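Long-range contacts in mucin-like protocadherin (Homo sapiens, PDB 6OAE), which probably mediates calcium-dependent heterophilic adhesion between neighbouring microvilli through its extracellular cadherin repeats, helping to pack them at the apical surface of epithelial cells: residues Val15-Asn20 / Val93-Pro98; Val58-Glu63 / Val88-Val93. All coordinates share one frame; numbering follows the deposited sequence.

Interaction 1 of 2, residues Val15-Asn20 / Val93-Pro98. With CA (calcium ion), chain C; CA (calcium ion), chain D; CA (calcium ion), chain E.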
loop_
_atom_site.group_PDB
_atom_site.type_symbol
_atom_site.label_atom_id
_atom_site.label_comp_id
_atom_site.label_asym_id
_atom_site.label_seq_id
_atom_site.Cartn_x
_atom_site.Cartn_y
_atom_site.Cartn_z
ATOM N N VAL A 15 -2.200 16.465 -2.455
ATOM C CA VAL A 15 -3.521 16.044 -1.911
ATOM C C VAL A 15 -3.353 14.618 -1.390
ATOM O O VAL A 15 -2.952 13.773 -2.155
ATOM C CB VAL A 15 -4.645 16.151 -2.960
ATOM C CG1 VAL A 15 -5.986 15.716 -2.389
ATOM C CG2 VAL A 15 -4.755 17.568 -3.534
ATOM N N GLU A 16 -3.660 14.385 -0.120
ATOM C CA GLU A 16 -3.651 13.016 0.448
ATOM C C GLU A 16 -4.760 12.225 -0.226
ATOM O O GLU A 16 -5.866 12.765 -0.381
ATOM C CB GLU A 16 -3.885 13.004 1.953
ATOM C CG GLU A 16 -2.820 13.743 2.713
ATOM C CD GLU A 16 -2.620 13.268 4.141
ATOM O OE1 GLU A 16 -3.551 12.645 4.722
ATOM O OE2 GLU A 16 -1.536 13.518 4.656
ATOM N N GLU A 17 -4.473 10.991 -0.616
ATOM C CA GLU A 17 -5.509 10.133 -1.236
ATOM C C GLU A 17 -6.668 10.009 -0.254
ATOM O O GLU A 17 -6.439 10.162 0.970
ATOM C CB GLU A 17 -4.958 8.780 -1.640
ATOM C CG GLU A 17 -4.379 7.976 -0.498
ATOM C CD GLU A 17 -4.177 6.520 -0.856
ATOM O OE1 GLU A 17 -3.317 5.885 -0.230
ATOM O OE2 GLU A 17 -4.882 6.037 -1.747
ATOM N N ASN A 18 -7.874 9.788 -0.784
ATOM C CA ASN A 18 -9.135 9.633 -0.018
ATOM C C ASN A 18 -9.601 10.982 0.552
ATOM O O ASN A 18 -10.565 10.966 1.292
ATOM C CB ASN A 18 -9.019 8.544 1.057
ATOM C CG ASN A 18 -8.521 7.247 0.458
ATOM O OD1 ASN A 18 -8.846 6.930 -0.687
ATOM N ND2 ASN A 18 -7.725 6.500 1.211
ATOM N N THR A 19 -8.964 12.097 0.211
ATOM C CA THR A 19 -9.442 13.445 0.586
ATOM C C THR A 19 -10.418 13.951 -0.473
ATOM O O THR A 19 -10.066 13.922 -1.664
ATOM C CB THR A 19 -8.292 14.434 0.784
ATOM O OG1 THR A 19 -7.397 13.780 1.686
ATOM C CG2 THR A 19 -8.770 15.761 1.331
ATOM N N ASN A 20 -11.591 14.397 -0.024
ATOM C CA ASN A 20 -12.617 15.064 -0.866
ATOM C C ASN A 20 -12.246 16.544 -0.893
ATOM O O ASN A 20 -12.400 17.207 0.137
ATOM C CB ASN A 20 -14.014 14.765 -0.319
ATOM C CG ASN A 20 -15.135 15.553 -0.952
ATOM O OD1 ASN A 20 -14.900 16.542 -1.663
ATOM N ND2 ASN A 20 -16.365 15.148 -0.674
ATOM N N VAL A 93 -1.486 7.086 1.591
ATOM C CA VAL A 93 -2.021 6.862 2.957
ATOM C C VAL A 93 -1.973 5.345 3.192
ATOM O O VAL A 93 -2.118 4.571 2.202
ATOM C CB VAL A 93 -3.443 7.447 3.069
ATOM C CG1 VAL A 93 -4.203 6.942 4.297
ATOM C CG2 VAL A 93 -3.413 8.979 3.042
ATOM N N ASN A 94 -1.760 4.925 4.432
ATOM C CA ASN A 94 -1.850 3.492 4.812
ATOM C C ASN A 94 -3.340 3.146 4.865
ATOM O O ASN A 94 -3.932 3.199 5.964
ATOM C CB ASN A 94 -1.080 3.216 6.119
ATOM C CG ASN A 94 -1.146 1.758 6.515
ATOM O OD1 ASN A 94 -1.594 0.938 5.723
ATOM N ND2 ASN A 94 -0.717 1.434 7.730
ATOM N N ASP A 95 -3.946 2.834 3.715
ATOM C CA ASP A 95 -5.413 2.633 3.585
ATOM C C ASP A 95 -5.752 1.183 3.186
ATOM O O ASP A 95 -6.957 0.903 2.967
ATOM C CB ASP A 95 -6.031 3.662 2.621
ATOM C CG ASP A 95 -5.559 3.623 1.180
ATOM O OD1 ASP A 95 -4.440 3.142 0.930
ATOM O OD2 ASP A 95 -6.328 4.106 0.279
ATOM N N ASN A 96 -4.755 0.294 3.112
ATOM C CA ASN A 96 -4.912 -1.134 2.746
ATOM C C ASN A 96 -4.339 -1.999 3.868
ATOM O O ASN A 96 -3.310 -1.617 4.467
ATOM C CB ASN A 96 -4.258 -1.439 1.395
ATOM C CG ASN A 96 -5.001 -0.777 0.251
ATOM O OD1 ASN A 96 -5.985 -1.311 -0.248
ATOM N ND2 ASN A 96 -4.542 0.382 -0.169
ATOM N N ALA A 97 -5.007 -3.115 4.162
ATOM C CA ALA A 97 -4.572 -4.086 5.193
ATOM C C ALA A 97 -3.731 -5.159 4.508
ATOM O O ALA A 97 -3.971 -5.506 3.345
ATOM C CB ALA A 97 -5.764 -4.670 5.916
ATOM N N PRO A 98 -2.695 -5.706 5.181
ATOM C CA PRO A 98 -1.972 -6.842 4.626
ATOM C C PRO A 98 -2.916 -8.046 4.687
ATOM O O PRO A 98 -3.762 -8.119 5.560
ATOM C CB PRO A 98 -0.728 -6.988 5.521
ATOM C CG PRO A 98 -1.158 -6.365 6.847
ATOM C CD PRO A 98 -2.157 -5.282 6.478
HETATM CA CA CA C . -2.419 3.731 0.019
HETATM CA CA CA D . -5.947 3.934 -1.899
HETATM CA CA CA E . -1.105 -1.010 4.476
HETATM O O HOH W 1 -8.203 4.751 -2.105
#
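E17 reaches from just past a strand into the linker 93-98, and its carboxylate is shared between two calcium ions. Its CB leads toward the linker; chi1 of 59° sets CG between the backbone N and the carbonyl carbon, and the chain runs extended from there. CG rests 3.7 Å from V93 CB, an apolar touch just short of the charged end. OE1 binds the chain C calcium ion at 2.4 Å. Its anti lone pair accepts from V93 N at 2.8 Å, nearly straight. OE2 binds the chain D calcium ion. D95 arrives from the opposite direction and splits its oxygens the same way, OD1 to the chain C ion and OD2 to the chain D ion, with the carboxylate planes 64° apart. The ions probably offset the repulsion expected at E17 OE2 to D95 OD2, 3.2 Å. N18 ND2 donates to D95 OD2 at 2.9 Å, from above the carboxylate plane, while N18 OD1 accepts from a water on the chain D ion. Acidic side chains that bridge two calcium ions, as E17 and D95 do, are characteristic of cadherin interrepeat sites. The contact joins the turn after edge strand 12-16 to the loop between strands 79-91 and 104-110.

Interaction 2 of 2, residues Val58-Glu63 / Val88-Val93. With CA (calcium ion), chain C; CA (calcium ion), chain D.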
loop_
_atom_site.group_PDB
_atom_site.type_symbol
_atom_site.label_atom_id
_atom_site.label_comp_id
_atom_site.label_asym_id
_atom_site.label_seq_id
_atom_site.Cartn_x
_atom_site.Cartn_y
_atom_site.Cartn_z
ATOM N N VAL A 58 -13.142 14.502 -8.124
ATOM C CA VAL A 58 -12.982 13.100 -7.642
ATOM C C VAL A 58 -12.049 13.030 -6.429
ATOM O O VAL A 58 -11.230 13.960 -6.190
ATOM C CB VAL A 58 -12.489 12.212 -8.792
ATOM C CG1 VAL A 58 -13.499 12.183 -9.932
ATOM C CG2 VAL A 58 -11.135 12.647 -9.307
ATOM N N THR A 59 -12.193 11.947 -5.680
ATOM C CA THR A 59 -11.384 11.647 -4.492
ATOM C C THR A 59 -10.236 10.764 -4.981
ATOM O O THR A 59 -10.456 9.628 -5.410
ATOM C CB THR A 59 -12.271 11.094 -3.370
ATOM O OG1 THR A 59 -13.037 12.183 -2.838
ATOM C CG2 THR A 59 -11.452 10.479 -2.263
ATOM N N PRO A 60 -8.978 11.250 -4.951
ATOM C CA PRO A 60 -7.855 10.499 -5.504
ATOM C C PRO A 60 -7.567 9.192 -4.760
ATOM O O PRO A 60 -7.917 9.074 -3.573
ATOM C CB PRO A 60 -6.638 11.417 -5.308
ATOM C CG PRO A 60 -7.220 12.768 -5.040
ATOM C CD PRO A 60 -8.551 12.526 -4.383
ATOM N N ASP A 61 -6.949 8.259 -5.474
ATOM C CA ASP A 61 -6.524 6.941 -4.945
ATOM C C ASP A 61 -5.100 6.703 -5.429
ATOM O O ASP A 61 -4.917 6.433 -6.621
ATOM C CB ASP A 61 -7.473 5.829 -5.381
ATOM C CG ASP A 61 -7.006 4.422 -5.025
ATOM O OD1 ASP A 61 -6.047 4.302 -4.267
ATOM O OD2 ASP A 61 -7.608 3.480 -5.526
ATOM N N TYR A 62 -4.141 6.794 -4.519
ATOM C CA TYR A 62 -2.696 6.622 -4.799
ATOM C C TYR A 62 -2.408 5.285 -5.515
ATOM O O TYR A 62 -1.475 5.255 -6.361
ATOM C CB TYR A 62 -1.892 6.734 -3.511
ATOM C CG TYR A 62 -0.411 6.674 -3.733
ATOM C CD1 TYR A 62 0.312 7.825 -3.993
ATOM C CD2 TYR A 62 0.268 5.465 -3.708
ATOM C CE1 TYR A 62 1.685 7.788 -4.210
ATOM C CE2 TYR A 62 1.635 5.411 -3.923
ATOM C CZ TYR A 62 2.344 6.573 -4.177
ATOM O OH TYR A 62 3.694 6.514 -4.390
ATOM N N GLU A 63 -3.166 4.231 -5.215
ATOM C CA GLU A 63 -2.993 2.881 -5.820
ATOM C C GLU A 63 -3.527 2.852 -7.273
ATOM O O GLU A 63 -3.116 1.967 -8.025
ATOM C CB GLU A 63 -3.660 1.816 -4.942
ATOM C CG GLU A 63 -2.855 1.451 -3.697
ATOM C CD GLU A 63 -2.780 2.492 -2.582
ATOM O OE1 GLU A 63 -3.845 2.954 -2.122
ATOM O OE2 GLU A 63 -1.665 2.840 -2.152
ATOM N N VAL A 88 -1.500 17.778 -9.646
ATOM C CA VAL A 88 -1.884 17.302 -8.296
ATOM C C VAL A 88 -1.053 16.053 -8.024
ATOM O O VAL A 88 -1.270 15.024 -8.684
ATOM C CB VAL A 88 -3.383 17.038 -8.138
ATOM C CG1 VAL A 88 -3.677 16.515 -6.740
ATOM C CG2 VAL A 88 -4.211 18.277 -8.429
ATOM N N SER A 89 -0.126 16.168 -7.098
ATOM C CA SER A 89 0.670 15.052 -6.580
ATOM C C SER A 89 -0.152 14.395 -5.467
ATOM O O SER A 89 -0.398 15.054 -4.450
ATOM C CB SER A 89 1.992 15.532 -6.115
ATOM O OG SER A 89 2.701 14.463 -5.533
ATOM N N VAL A 90 -0.564 13.144 -5.657
ATOM C CA VAL A 90 -1.382 12.394 -4.670
ATOM C C VAL A 90 -0.433 11.716 -3.678
ATOM O O VAL A 90 0.498 11.028 -4.126
ATOM C CB VAL A 90 -2.299 11.373 -5.355
ATOM C CG1 VAL A 90 -3.144 10.638 -4.327
ATOM C CG2 VAL A 90 -3.173 12.030 -6.413
ATOM N N LEU A 91 -0.686 11.880 -2.384
ATOM C CA LEU A 91 0.172 11.345 -1.305
ATOM C C LEU A 91 -0.430 10.032 -0.818
ATOM O O LEU A 91 -1.662 9.965 -0.577
ATOM C CB LEU A 91 0.280 12.336 -0.146
ATOM C CG LEU A 91 0.816 13.720 -0.494
ATOM C CD1 LEU A 91 0.927 14.572 0.762
ATOM C CD2 LEU A 91 2.152 13.640 -1.224
ATOM N N ASP A 92 0.424 9.033 -0.665
ATOM C CA ASP A 92 0.007 7.694 -0.196
ATOM C C ASP A 92 -0.407 7.780 1.273
ATOM O O ASP A 92 0.264 8.496 2.085
ATOM C CB ASP A 92 1.105 6.651 -0.412
ATOM C CG ASP A 92 0.666 5.270 0.041
ATOM O OD1 ASP A 92 -0.537 4.904 -0.213
ATOM O OD2 ASP A 92 1.500 4.582 0.685
ATOM N N VAL A 93 -1.486 7.086 1.591
ATOM C CA VAL A 93 -2.021 6.862 2.957
ATOM C C VAL A 93 -1.973 5.345 3.192
ATOM O O VAL A 93 -2.118 4.571 2.202
ATOM C CB VAL A 93 -3.443 7.447 3.069
ATOM C CG1 VAL A 93 -4.203 6.942 4.297
ATOM C CG2 VAL A 93 -3.413 8.979 3.042
HETATM CA CA CA C . -2.419 3.731 0.019
HETATM CA CA CA D . -5.947 3.934 -1.899
HETATM O O HOH W 1 -8.203 4.751 -2.105
#
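The aromatic ring of Y62 lies against an aspartate that is itself a calcium ligand. D92 CB stands 3.5 Å from the centroid of the Y62 ring and only 9° off the ring normal, a CH-pi contact over the middle of one face. With CG anti to the backbone N (chi1 -176°), Y62 carries its ring across the end of the strand: CD1 comes 3.2 Å from V90 O, which lies at the ring edge near its plane. The ring is thus met twice by the end of the strand, over one face by D92 and at its edge by the V90 carbonyl.

Beyond CB, the D92 carboxylate turns to the metal, where OD1 binds the chain C calcium ion at 2.2 Å. E63 meets it there at about a right angle, the two carboxylate planes 72° apart. The E63 chain bends at chi2, bringing both carboxylate oxygens onto the chain C ion; OE1 also bridges to the chain D ion at 2.3 Å. E63 OE2 and D92 OD1 are 3.0 Å apart as ligands of one metal, not as a hydrogen-bonded pair. D61 OD1 binds the chain D ion and accepts from E63 N at 3.0 Å, an Asx turn that probably helps to position E63.

P60 CB packs against both methyls of V90, 3.7 Å from V90 CG2. The contact holds the loop between strands 53-56 and 67-76, which carries D61-Y62-E63, this repeat's form of the cadherin DXE motif, against the end of strand 79-91, which lies between strands 12-16 and 67-76 in the sheet.

How the interactions relate
The centres of the two interactions lie about 7 Å apart, at the linker-facing end of the first cadherin repeat in this two-repeat fragment (EC1-2) of the protein. Along the chain, 58-63/88-93 is nested inside the loop closed by 15-20/93-98, and V93 belongs to both. Strands 12-16 and 79-91, neighbours in one sheet, lead into the site. A probable backbone hydrogen bond from N18 N to P60 O (2.9 Å) ties the contacts directly, and both supply ligands to the chain C and chain D calcium ions. D131 from the second repeat completes the chain C site, while N94 and N96 bind a third calcium ion. Calcium thus joins the two repeats, consistent with calcium-dependent adhesion.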